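Glycosyl transferase (Staphylococcus aureus, PDB 5TZJ) belongs to the family 2 glycosyl transferases and holds uridine-diphosphate-N-acetylglucosamine in a pocket of its N-terminal part. Local coordinates at residues A[89-94]-A[199-204]; A[115-120]-A[153-158]. One frame throughout, in Å; residues are numbered along the deposited sequence.

Contact 1 of 2, residues A[89-94]-A[199-204]; sequences FVDSDD and AYYYAT. With UD1 (uridine-diphosphate-N-acetylglucosamine), chain C.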
ATOM      1  N   PHE A  89      -4.412  11.622  -3.421  1.00 33.37           N
ATOM      2  CA  PHE A  89      -3.181  11.365  -4.153  1.00 33.51           C
ATOM      3  C   PHE A  89      -3.501  10.685  -5.481  1.00 36.41           C
ATOM      4  O   PHE A  89      -4.145   9.635  -5.514  1.00 33.51           O
ATOM      5  CB  PHE A  89      -2.225  10.484  -3.338  1.00 27.64           C
ATOM      6  CG  PHE A  89      -1.799  11.092  -2.037  1.00 31.19           C
ATOM      7  CD1 PHE A  89      -0.697  11.995  -1.985  1.00 26.78           C
ATOM      8  CD2 PHE A  89      -2.510  10.842  -0.885  1.00 28.08           C
ATOM      9  CE1 PHE A  89      -0.311  12.564  -0.775  1.00 27.68           C
ATOM     10  CE2 PHE A  89      -2.123  11.402   0.334  1.00 30.22           C
ATOM     11  CZ  PHE A  89      -1.023  12.268   0.386  1.00 29.73           C
ATOM     12  N   VAL A  90      -3.044  11.276  -6.576  1.00 34.65           N
ATOM     13  CA  VAL A  90      -3.190  10.668  -7.891  1.00 34.40           C
ATOM     14  C   VAL A  90      -1.831  10.632  -8.553  1.00 34.97           C
ATOM     15  O   VAL A  90      -1.162  11.670  -8.652  1.00 38.41           O
ATOM     16  CB  VAL A  90      -4.160  11.449  -8.789  1.00 34.66           C
ATOM     17  CG1 VAL A  90      -4.387  10.640 -10.077  1.00 39.14           C
ATOM     18  CG2 VAL A  90      -5.422  11.723  -8.036  1.00 36.12           C
ATOM     19  N   ASP A  91      -1.469   9.477  -9.078  1.00 30.32           N
ATOM     20  CA  ASP A  91      -0.202   9.351  -9.777  1.00 30.49           C
ATOM     21  C   ASP A  91      -0.292   9.878 -11.198  1.00 31.77           C
ATOM     22  O   ASP A  91      -1.371   9.927 -11.814  1.00 34.12           O
ATOM     23  CB  ASP A  91       0.259   7.908  -9.777  1.00 33.62           C
ATOM     24  CG  ASP A  91       0.663   7.466  -8.399  1.00 38.35           C
ATOM     25  OD1 ASP A  91       0.932   8.369  -7.546  1.00 38.62           O
ATOM     26  OD2 ASP A  91       0.723   6.248  -8.188  1.00 38.68           O
ATOM     27  N   SER A  92       0.871  10.318 -11.701  1.00 30.31           N
ATOM     28  CA  SER A  92       0.914  11.147 -12.897  1.00 30.68           C
ATOM     29  C   SER A  92       0.400  10.424 -14.137  1.00 32.46           C
ATOM     30  O   SER A  92      -0.021  11.082 -15.097  1.00 33.11           O
ATOM     31  CB  SER A  92       2.343  11.650 -13.113  1.00 30.41           C
ATOM     32  OG  SER A  92       3.233  10.573 -13.320  1.00 33.13           O
ATOM     33  N   ASP A  93       0.434   9.094 -14.151  1.00 31.83           N
ATOM     34  CA  ASP A  93      -0.027   8.298 -15.277  1.00 36.60           C
ATOM     35  C   ASP A  93      -1.444   7.767 -15.080  1.00 38.39           C
ATOM     36  O   ASP A  93      -1.894   6.927 -15.870  1.00 40.09           O
ATOM     37  CB  ASP A  93       0.941   7.137 -15.509  1.00 39.22           C
ATOM     38  CG  ASP A  93       1.158   6.307 -14.238  1.00 46.45           C
ATOM     39  OD1 ASP A  93       0.632   6.711 -13.166  1.00 48.48           O
ATOM     40  OD2 ASP A  93       1.873   5.276 -14.291  1.00 47.48           O
ATOM     41  N   ASP A  94      -2.161   8.229 -14.054  1.00 39.95           N
ATOM     42  CA  ASP A  94      -3.549   7.801 -13.820  1.00 41.07           C
ATOM     43  C   ASP A  94      -4.504   8.968 -14.096  1.00 40.93           C
ATOM     44  O   ASP A  94      -4.085  10.069 -14.449  1.00 36.61           O
ATOM     45  CB  ASP A  94      -3.714   7.254 -12.396  1.00 33.54           C
ATOM     46  CG  ASP A  94      -2.797   6.059 -12.117  1.00 41.66           C
ATOM     47  OD1 ASP A  94      -2.436   5.353 -13.090  1.00 41.33           O
ATOM     48  OD2 ASP A  94      -2.422   5.846 -10.935  1.00 31.72           O
ATOM     49  N   ALA A 199     -16.629   3.603 -11.065  1.00 51.58           N
ATOM     50  CA  ALA A 199     -15.175   3.562 -11.180  1.00 51.34           C
ATOM     51  C   ALA A 199     -14.646   4.980 -10.998  1.00 47.81           C
ATOM     52  O   ALA A 199     -14.858   5.837 -11.859  1.00 51.98           O
ATOM     53  CB  ALA A 199     -14.775   2.976 -12.531  1.00 53.74           C
ATOM     54  N   TYR A 200     -13.987   5.252  -9.872  1.00 43.55           N
ATOM     55  CA  TYR A 200     -13.463   6.598  -9.611  1.00 44.26           C
ATOM     56  C   TYR A 200     -11.994   6.760  -9.977  1.00 43.72           C
ATOM     57  O   TYR A 200     -11.631   7.721 -10.666  1.00 45.31           O
ATOM     58  CB  TYR A 200     -13.676   6.981  -8.135  1.00 42.17           C
ATOM     59  CG  TYR A 200     -15.148   7.140  -7.792  1.00 46.39           C
ATOM     60  CD1 TYR A 200     -15.855   8.287  -8.168  1.00 49.63           C
ATOM     61  CD2 TYR A 200     -15.837   6.131  -7.137  1.00 47.40           C
ATOM     62  CE1 TYR A 200     -17.220   8.431  -7.870  1.00 52.02           C
ATOM     63  CE2 TYR A 200     -17.198   6.251  -6.856  1.00 49.65           C
ATOM     64  CZ  TYR A 200     -17.882   7.402  -7.207  1.00 51.55           C
ATOM     65  OH  TYR A 200     -19.218   7.521  -6.894  1.00 53.23           O
ATOM     66  N   TYR A 201     -11.137   5.850  -9.524  1.00 39.57           N
ATOM     67  CA  TYR A 201      -9.704   5.959  -9.745  1.00 40.67           C
ATOM     68  C   TYR A 201      -9.299   5.002 -10.877  1.00 41.01           C
ATOM     69  O   TYR A 201      -9.324   3.771 -10.712  1.00 39.59           O
ATOM     70  CB  TYR A 201      -8.945   5.683  -8.439  1.00 37.37           C
ATOM     71  CG  TYR A 201      -7.485   6.049  -8.559  1.00 36.32           C
ATOM     72  CD1 TYR A 201      -6.594   5.196  -9.183  1.00 34.61           C
ATOM     73  CD2 TYR A 201      -7.003   7.278  -8.097  1.00 36.46           C
ATOM     74  CE1 TYR A 201      -5.274   5.555  -9.364  1.00 32.82           C
ATOM     75  CE2 TYR A 201      -5.682   7.620  -8.243  1.00 35.05           C
ATOM     76  CZ  TYR A 201      -4.822   6.759  -8.886  1.00 35.11           C
ATOM     77  OH  TYR A 201      -3.496   7.104  -9.057  1.00 37.30           O
ATOM     78  N   TYR A 202      -8.890   5.561 -12.011  1.00 38.59           N
ATOM     79  CA  TYR A 202      -8.382   4.761 -13.124  1.00 39.82           C
ATOM     80  C   TYR A 202      -6.863   4.641 -13.049  1.00 41.42           C
ATOM     81  O   TYR A 202      -6.135   5.647 -13.128  1.00 42.42           O
ATOM     82  CB  TYR A 202      -8.805   5.363 -14.466  1.00 44.20           C
ATOM     83  CG  TYR A 202     -10.291   5.456 -14.607  1.00 47.16           C
ATOM     84  CD1 TYR A 202     -10.968   6.598 -14.205  1.00 50.26           C
ATOM     85  CD2 TYR A 202     -11.021   4.404 -15.118  1.00 49.17           C
ATOM     86  CE1 TYR A 202     -12.343   6.703 -14.329  1.00 54.41           C
ATOM     87  CE2 TYR A 202     -12.407   4.496 -15.256  1.00 53.75           C
ATOM     88  CZ  TYR A 202     -13.058   5.647 -14.850  1.00 55.08           C
ATOM     89  OH  TYR A 202     -14.416   5.753 -14.970  1.00 59.10           O
ATOM     90  N   ALA A 203      -6.384   3.413 -12.924  1.00 41.74           N
ATOM     91  CA  ALA A 203      -4.961   3.124 -12.835  1.00 39.34           C
ATOM     92  C   ALA A 203      -4.523   2.479 -14.149  1.00 44.42           C
ATOM     93  O   ALA A 203      -5.077   1.453 -14.564  1.00 45.48           O
ATOM     94  CB  ALA A 203      -4.675   2.232 -11.626  1.00 37.23           C
ATOM     95  N   THR A 204      -3.565   3.110 -14.824  1.00 45.87           N
ATOM     96  CA  THR A 204      -3.095   2.675 -16.126  1.00 47.77           C
ATOM     97  C   THR A 204      -1.869   1.770 -16.002  1.00 50.35           C
ATOM     98  O   THR A 204      -1.256   1.640 -14.942  1.00 47.52           O
ATOM     99  CB  THR A 204      -2.748   3.884 -16.991  1.00 46.63           C
ATOM    100  OG1 THR A 204      -1.841   4.738 -16.263  1.00 44.00           O
ATOM    101  CG2 THR A 204      -4.008   4.656 -17.366  1.00 45.24           C
TER
HETATM  102  C1' UD1 C 401       2.225   2.033  -7.683  1.00 53.83           C
HETATM  103  C2' UD1 C 401       1.283   2.781  -6.747  1.00 53.20           C
HETATM  104  C3' UD1 C 401       1.922   4.099  -6.464  1.00 49.49           C
HETATM  105  C4' UD1 C 401       3.086   3.819  -5.579  1.00 45.50           C
HETATM  106  C5' UD1 C 401       4.148   3.113  -6.425  1.00 47.92           C
HETATM  107  C6' UD1 C 401       5.345   2.764  -5.590  1.00 46.01           C
HETATM  108  C7' UD1 C 401      -1.045   1.913  -7.108  1.00 51.57           C
HETATM  109  C8' UD1 C 401      -0.683   0.707  -6.260  1.00 52.02           C
HETATM  110  N2' UD1 C 401      -0.063   2.936  -7.365  1.00 51.45           N
HETATM  111  O1' UD1 C 401       2.250   2.751  -8.861  1.00 51.77           O
HETATM  112  O3' UD1 C 401       0.987   5.060  -5.897  1.00 47.84           O
HETATM  113  O4' UD1 C 401       3.580   5.027  -5.034  1.00 46.38           O
HETATM  114  O5' UD1 C 401       3.582   1.875  -7.029  1.00 53.01           O
HETATM  115  O6' UD1 C 401       4.925   2.234  -4.356  1.00 43.70           O
HETATM  116  O7' UD1 C 401      -2.117   2.024  -7.586  1.00 53.41           O
HETATM  117  N1  UD1 C 401       7.470   9.415  -9.182  1.00 32.82           N
HETATM  118  C2  UD1 C 401       8.239  10.514  -8.531  1.00 30.65           C
HETATM  119  N3  UD1 C 401       9.726  10.421  -8.388  1.00 27.32           N
HETATM  120  C4  UD1 C 401      10.404   9.228  -8.887  1.00 31.60           C
HETATM  121  C5  UD1 C 401       9.623   8.114  -9.517  1.00 33.91           C
HETATM  122  C6  UD1 C 401       8.151   8.221  -9.653  1.00 35.71           C
HETATM  123  O2  UD1 C 401       7.671  11.461  -8.137  1.00 30.50           O
HETATM  124  O4  UD1 C 401      11.584   9.154  -8.776  1.00 28.67           O
HETATM  125  C1B UD1 C 401       6.035   9.521  -9.246  1.00 34.79           C
HETATM  126  C2B UD1 C 401       5.386   9.115 -10.681  1.00 33.95           C
HETATM  127  O2' UD1 C 401       5.483  10.276 -11.598  1.00 31.68           O
HETATM  128  C3B UD1 C 401       4.142   8.742 -10.380  1.00 30.75           C
HETATM  129  C4B UD1 C 401       4.207   8.165  -8.951  1.00 34.18           C
HETATM  130  O4B UD1 C 401       5.542   8.655  -8.363  1.00 33.51           O
HETATM  131  O3B UD1 C 401       3.213   9.926 -10.294  1.00 30.57           O
HETATM  132  C5B UD1 C 401       4.209   6.741  -8.880  1.00 36.94           C
HETATM  133  O5B UD1 C 401       5.301   6.234  -9.596  1.00 36.07           O
HETATM  134  PA  UD1 C 401       4.966   5.065 -10.712  1.00 42.78           P
HETATM  135  O1A UD1 C 401       6.161   4.839 -11.602  1.00 41.20           O
HETATM  136  O2A UD1 C 401       3.736   5.454 -11.512  1.00 42.52           O
HETATM  137  O3A UD1 C 401       4.618   3.730  -9.777  1.00 48.33           O
HETATM  138  PB  UD1 C 401       3.431   2.601 -10.009  1.00 48.63           P
HETATM  139  O1B UD1 C 401       2.758   2.686 -11.361  1.00 48.78           O
HETATM  140  O2B UD1 C 401       4.251   1.322  -9.931  1.00 47.96           O
HETATM  141  O   HOH W   1      -0.218   3.560 -12.892  1.00 43.49           O

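Contact 2 of 2, residues A[115-120]-A[153-158]; sequences VLLIKM and PTKIYR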
ATOM      1  N   VAL A 115     -10.873   8.631   6.292  1.00 35.45           N
ATOM      2  CA  VAL A 115     -10.218   8.008   5.153  1.00 32.93           C
ATOM      3  C   VAL A 115     -11.329   7.488   4.261  1.00 35.86           C
ATOM      4  O   VAL A 115     -12.212   6.760   4.732  1.00 36.74           O
ATOM      5  CB  VAL A 115      -9.262   6.867   5.599  1.00 30.45           C
ATOM      6  CG1 VAL A 115      -8.725   6.061   4.423  1.00 26.57           C
ATOM      7  CG2 VAL A 115      -8.137   7.428   6.449  1.00 32.03           C
ATOM      8  N   LEU A 116     -11.319   7.870   2.987  1.00 35.40           N
ATOM      9  CA  LEU A 116     -12.352   7.411   2.058  1.00 37.27           C
ATOM     10  C   LEU A 116     -11.670   6.627   0.946  1.00 33.48           C
ATOM     11  O   LEU A 116     -10.915   7.194   0.152  1.00 32.10           O
ATOM     12  CB  LEU A 116     -13.167   8.575   1.488  1.00 33.38           C
ATOM     13  CG  LEU A 116     -14.256   8.290   0.442  1.00 35.12           C
ATOM     14  CD1 LEU A 116     -15.344   7.244   0.888  1.00 36.68           C
ATOM     15  CD2 LEU A 116     -14.946   9.565   0.039  1.00 39.80           C
ATOM     16  N   LEU A 117     -11.940   5.334   0.894  1.00 34.19           N
ATOM     17  CA  LEU A 117     -11.500   4.511  -0.220  1.00 32.94           C
ATOM     18  C   LEU A 117     -12.440   4.770  -1.378  1.00 33.95           C
ATOM     19  O   LEU A 117     -13.651   4.865  -1.178  1.00 36.91           O
ATOM     20  CB  LEU A 117     -11.522   3.016   0.158  1.00 31.72           C
ATOM     21  CG  LEU A 117     -10.341   2.523   1.005  1.00 31.34           C
ATOM     22  CD1 LEU A 117     -10.470   2.930   2.462  1.00 33.47           C
ATOM     23  CD2 LEU A 117     -10.111   1.012   0.876  1.00 33.37           C
ATOM     24  N   ILE A 118     -11.892   4.865  -2.593  1.00 33.18           N
ATOM     25  CA  ILE A 118     -12.711   5.077  -3.779  1.00 36.17           C
ATOM     26  C   ILE A 118     -12.397   3.994  -4.797  1.00 36.85           C
ATOM     27  O   ILE A 118     -11.235   3.612  -4.977  1.00 36.80           O
ATOM     28  CB  ILE A 118     -12.508   6.478  -4.371  1.00 37.71           C
ATOM     29  CG1 ILE A 118     -11.017   6.722  -4.678  1.00 30.94           C
ATOM     30  CG2 ILE A 118     -13.106   7.536  -3.443  1.00 37.63           C
ATOM     31  CD1 ILE A 118     -10.800   8.072  -5.379  1.00 35.66           C
ATOM     32  N   LYS A 119     -13.443   3.455  -5.412  1.00 36.11           N
ATOM     33  CA  LYS A 119     -13.293   2.255  -6.223  1.00 37.45           C
ATOM     34  C   LYS A 119     -12.352   2.520  -7.392  1.00 39.45           C
ATOM     35  O   LYS A 119     -12.448   3.548  -8.066  1.00 37.67           O
ATOM     36  CB  LYS A 119     -14.664   1.780  -6.735  1.00 40.68           C
ATOM     37  CG  LYS A 119     -14.551   0.567  -7.637  1.00 46.07           C
ATOM     38  CD  LYS A 119     -15.858   0.232  -8.317  1.00 55.08           C
ATOM     39  CE  LYS A 119     -16.909  -0.178  -7.345  1.00 57.31           C
ATOM     40  NZ  LYS A 119     -18.220  -0.421  -8.058  1.00 62.70           N
ATOM     41  N   MET A 120     -11.448   1.577  -7.643  1.00 41.62           N
ATOM     42  CA  MET A 120     -10.496   1.732  -8.729  1.00 43.27           C
ATOM     43  C   MET A 120     -10.861   0.840  -9.913  1.00 44.12           C
ATOM     44  O   MET A 120     -11.592  -0.146  -9.785  1.00 42.84           O
ATOM     45  CB  MET A 120      -9.077   1.426  -8.249  1.00 42.78           C
ATOM     46  CG  MET A 120      -8.751   1.928  -6.849  1.00 42.84           C
ATOM     47  SD  MET A 120      -7.214   1.182  -6.235  1.00 42.02           S
ATOM     48  CE  MET A 120      -6.113   1.727  -7.548  1.00 42.72           C
ATOM     49  N   PRO A 153      -1.701   4.834  -1.956  1.00 22.02           N
ATOM     50  CA  PRO A 153      -2.157   6.122  -1.423  1.00 23.39           C
ATOM     51  C   PRO A 153      -3.280   6.762  -2.237  1.00 25.81           C
ATOM     52  O   PRO A 153      -3.646   7.923  -1.971  1.00 28.95           O
ATOM     53  CB  PRO A 153      -0.869   6.963  -1.476  1.00 23.89           C
ATOM     54  CG  PRO A 153      -0.140   6.448  -2.688  1.00 25.67           C
ATOM     55  CD  PRO A 153      -0.443   4.950  -2.721  1.00 24.37           C
ATOM     56  N   THR A 154      -3.838   6.034  -3.210  1.00 26.66           N
ATOM     57  CA  THR A 154      -4.816   6.573  -4.178  1.00 29.11           C
ATOM     58  C   THR A 154      -6.224   6.569  -3.576  1.00 27.85           C
ATOM     59  O   THR A 154      -7.157   5.941  -4.084  1.00 27.13           O
ATOM     60  CB  THR A 154      -4.775   5.732  -5.446  1.00 35.25           C
ATOM     61  OG1 THR A 154      -5.068   4.360  -5.086  1.00 35.37           O
ATOM     62  CG2 THR A 154      -3.382   5.797  -6.048  1.00 35.02           C
ATOM     63  N   LYS A 155      -6.321   7.256  -2.438  1.00 30.16           N
ATOM     64  CA  LYS A 155      -7.494   7.354  -1.586  1.00 28.93           C
ATOM     65  C   LYS A 155      -7.600   8.803  -1.127  1.00 32.43           C
ATOM     66  O   LYS A 155      -6.699   9.624  -1.351  1.00 30.54           O
ATOM     67  CB  LYS A 155      -7.390   6.417  -0.372  1.00 25.01           C
ATOM     68  CG  LYS A 155      -7.044   4.939  -0.746  1.00 25.84           C
ATOM     69  CD  LYS A 155      -6.595   4.138   0.488  1.00 30.49           C
ATOM     70  CE  LYS A 155      -6.571   2.605   0.197  1.00 33.54           C
ATOM     71  NZ  LYS A 155      -5.623   2.290  -0.890  1.00 32.72           N
ATOM     72  N   ILE A 156      -8.703   9.107  -0.456  1.00 31.15           N
ATOM     73  CA  ILE A 156      -8.933  10.419   0.114  1.00 30.91           C
ATOM     74  C   ILE A 156      -8.687  10.348   1.613  1.00 32.32           C
ATOM     75  O   ILE A 156      -9.251   9.475   2.318  1.00 29.19           O
ATOM     76  CB  ILE A 156     -10.358  10.902  -0.213  1.00 35.33           C
ATOM     77  CG1 ILE A 156     -10.482  11.051  -1.734  1.00 35.04           C
ATOM     78  CG2 ILE A 156     -10.695  12.239   0.501  1.00 34.70           C
ATOM     79  CD1 ILE A 156     -11.863  11.544  -2.182  1.00 37.39           C
ATOM     80  N   TYR A 157      -7.864  11.287   2.113  1.00 29.30           N
ATOM     81  CA  TYR A 157      -7.493  11.331   3.524  1.00 27.82           C
ATOM     82  C   TYR A 157      -7.788  12.708   4.093  1.00 33.35           C
ATOM     83  O   TYR A 157      -7.503  13.719   3.446  1.00 31.48           O
ATOM     84  CB  TYR A 157      -6.042  11.057   3.745  1.00 25.71           C
ATOM     85  CG  TYR A 157      -5.489   9.806   3.096  1.00 29.28           C
ATOM     86  CD1 TYR A 157      -5.157   8.707   3.891  1.00 26.21           C
ATOM     87  CD2 TYR A 157      -5.271   9.717   1.712  1.00 25.91           C
ATOM     88  CE1 TYR A 157      -4.627   7.564   3.339  1.00 28.41           C
ATOM     89  CE2 TYR A 157      -4.730   8.551   1.142  1.00 25.49           C
ATOM     90  CZ  TYR A 157      -4.396   7.491   1.971  1.00 27.70           C
ATOM     91  OH  TYR A 157      -3.850   6.325   1.476  1.00 26.16           O
ATOM     92  N   ARG A 158      -8.322  12.752   5.321  1.00 35.31           N
ATOM     93  CA  ARG A 158      -8.522  14.046   5.960  1.00 36.45           C
ATOM     94  C   ARG A 158      -7.157  14.653   6.245  1.00 38.10           C
ATOM     95  O   ARG A 158      -6.293  13.987   6.824  1.00 36.02           O
ATOM     96  CB  ARG A 158      -9.318  13.913   7.253  1.00 37.07           C
ATOM     97  CG  ARG A 158      -9.653  15.280   7.912  1.00 41.29           C
ATOM     98  CD  ARG A 158     -10.371  15.034   9.236  1.00 42.82           C
ATOM     99  NE  ARG A 158     -11.651  14.362   9.021  1.00 47.45           N
ATOM    100  CZ  ARG A 158     -12.794  15.006   8.742  1.00 49.40           C
ATOM    101  NH1 ARG A 158     -12.803  16.333   8.636  1.00 45.68           N
ATOM    102  NH2 ARG A 158     -13.926  14.324   8.556  1.00 50.46           N
TER
HETATM  103  O   HOH W   2      -9.187   4.183  -3.412  1.00 28.33           O

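Contact 1 of 2, residues A[89-94]-A[199-204]
The DxD-type motif of this GT-A-like family 2 domain, here Asp-91, Ser-92 and Asp-93, follows strand 86-89 and is held by Tyr-201 of strand 201-203 through its phenol oxygen. The backbone N of Asp-91 donates to Tyr-201 OH over 3.1 Å in a nearly straight bond (172°). That same OH gives its proton to Asp-94 OD2 at 2.5 Å, on the anti lone pair, with carboxylate and ring steeply inclined. Both partners sit at the ring's edge, near its plane, so two bonds fix the hydroxyl; Tyr-201 reaches them because its CG stands anti to the backbone N (chi1 -169°). Val-90 CG1 packs obliquely on Tyr-201 CE2 at 3.8 Å. A type I turn, Asp-91 to Asp-94, closed by Asp-94 N to Asp-91 O, presents the motif to uridine-diphosphate-N-acetylglucosamine: Ser-92 N donates to O3B at 2.8 Å, and Asp-91 OD2 accepts from O3' at 2.6 Å. Arg-75 forms a salt bridge with Asp-91, and Arg-206 one with Asp-93. The other oxygen of the Asp-94 carboxylate, OD1, accepts a hydrogen bond from Thr-204 N at 3.1 Å, the donor lying 41° out of the carboxylate plane.

Contact 2 of 2, residues A[115-120]-A[153-158]
Two antiparallel strands of the central mixed sheet, 115-118 and 156-158, meet here with their axes 4.8 Å apart at 174°. Backbone bonding centres on one hydrogen-bonded pair, Leu-116 with Ile-156: Leu-116 N donates to Ile-156 O at 2.7 Å, in the carbonyl plane, and Ile-156 N returns a bond to Leu-116 O at 3.0 Å, tilted 19° from the carbonyl plane of Leu-116. Val-115 and Tyr-157 form the adjoining non-hydrogen-bonded pair. Beyond Lys-155 direct pairing gives way to a water, which accepts from Ile-118 N and donates to the carbonyl O of Thr-154, the centre of an inverse gamma turn.

Apolar packing is divided between the two faces. On one, Leu-116 CB meets Ile-156 CB at 4.0 Å; on the other, Val-115 CG2 approaches Tyr-157 CD1 obliquely, the two side chains running side by side in the same direction. Lys-155 lays its CE 3.9 Å from Leu-117 CG, and a bend at its last torsion (chi4 61°) turns NZ to Ser-152 O and Thr-150.

Against a polar side chain, Met-120 crosses Thr-154 at about a right angle, its CE 3.8 Å from Thr-154 OG1, which bonds to Ser-152. Met-120 and Pro-153 also touch uridine-diphosphate-N-acetylglucosamine.

Helix 100-111 covers Leu-116 and Ile-156, helix 177-188 packs on Leu-117, Lys-155 and Tyr-157, and strand 192-195 runs parallel to strand 115-122.

Overall arrangement
From the N terminus, strand 86-89 leads into 89-94, the first half of contact 1; helix 100-111 follows, then 115-120. Contact 2 closes when the chain returns at 153-158 after 32 intervening residues that include no helix. Helices 159-164 and 177-188 and strand 192-195 come next, and 199-204 closes the longer loop of contact 1, so contact 2 is nested inside it. The centres lie 11 Å apart, and strands 115-122 and 201-203 are parallel neighbours: Tyr-200 N and Tyr-201 N both probably bond to Lys-119 O. Phe-89 CB also packs 3.2 Å from Pro-153 O. Together the contacts tie the ligand-binding turn to the central sheet.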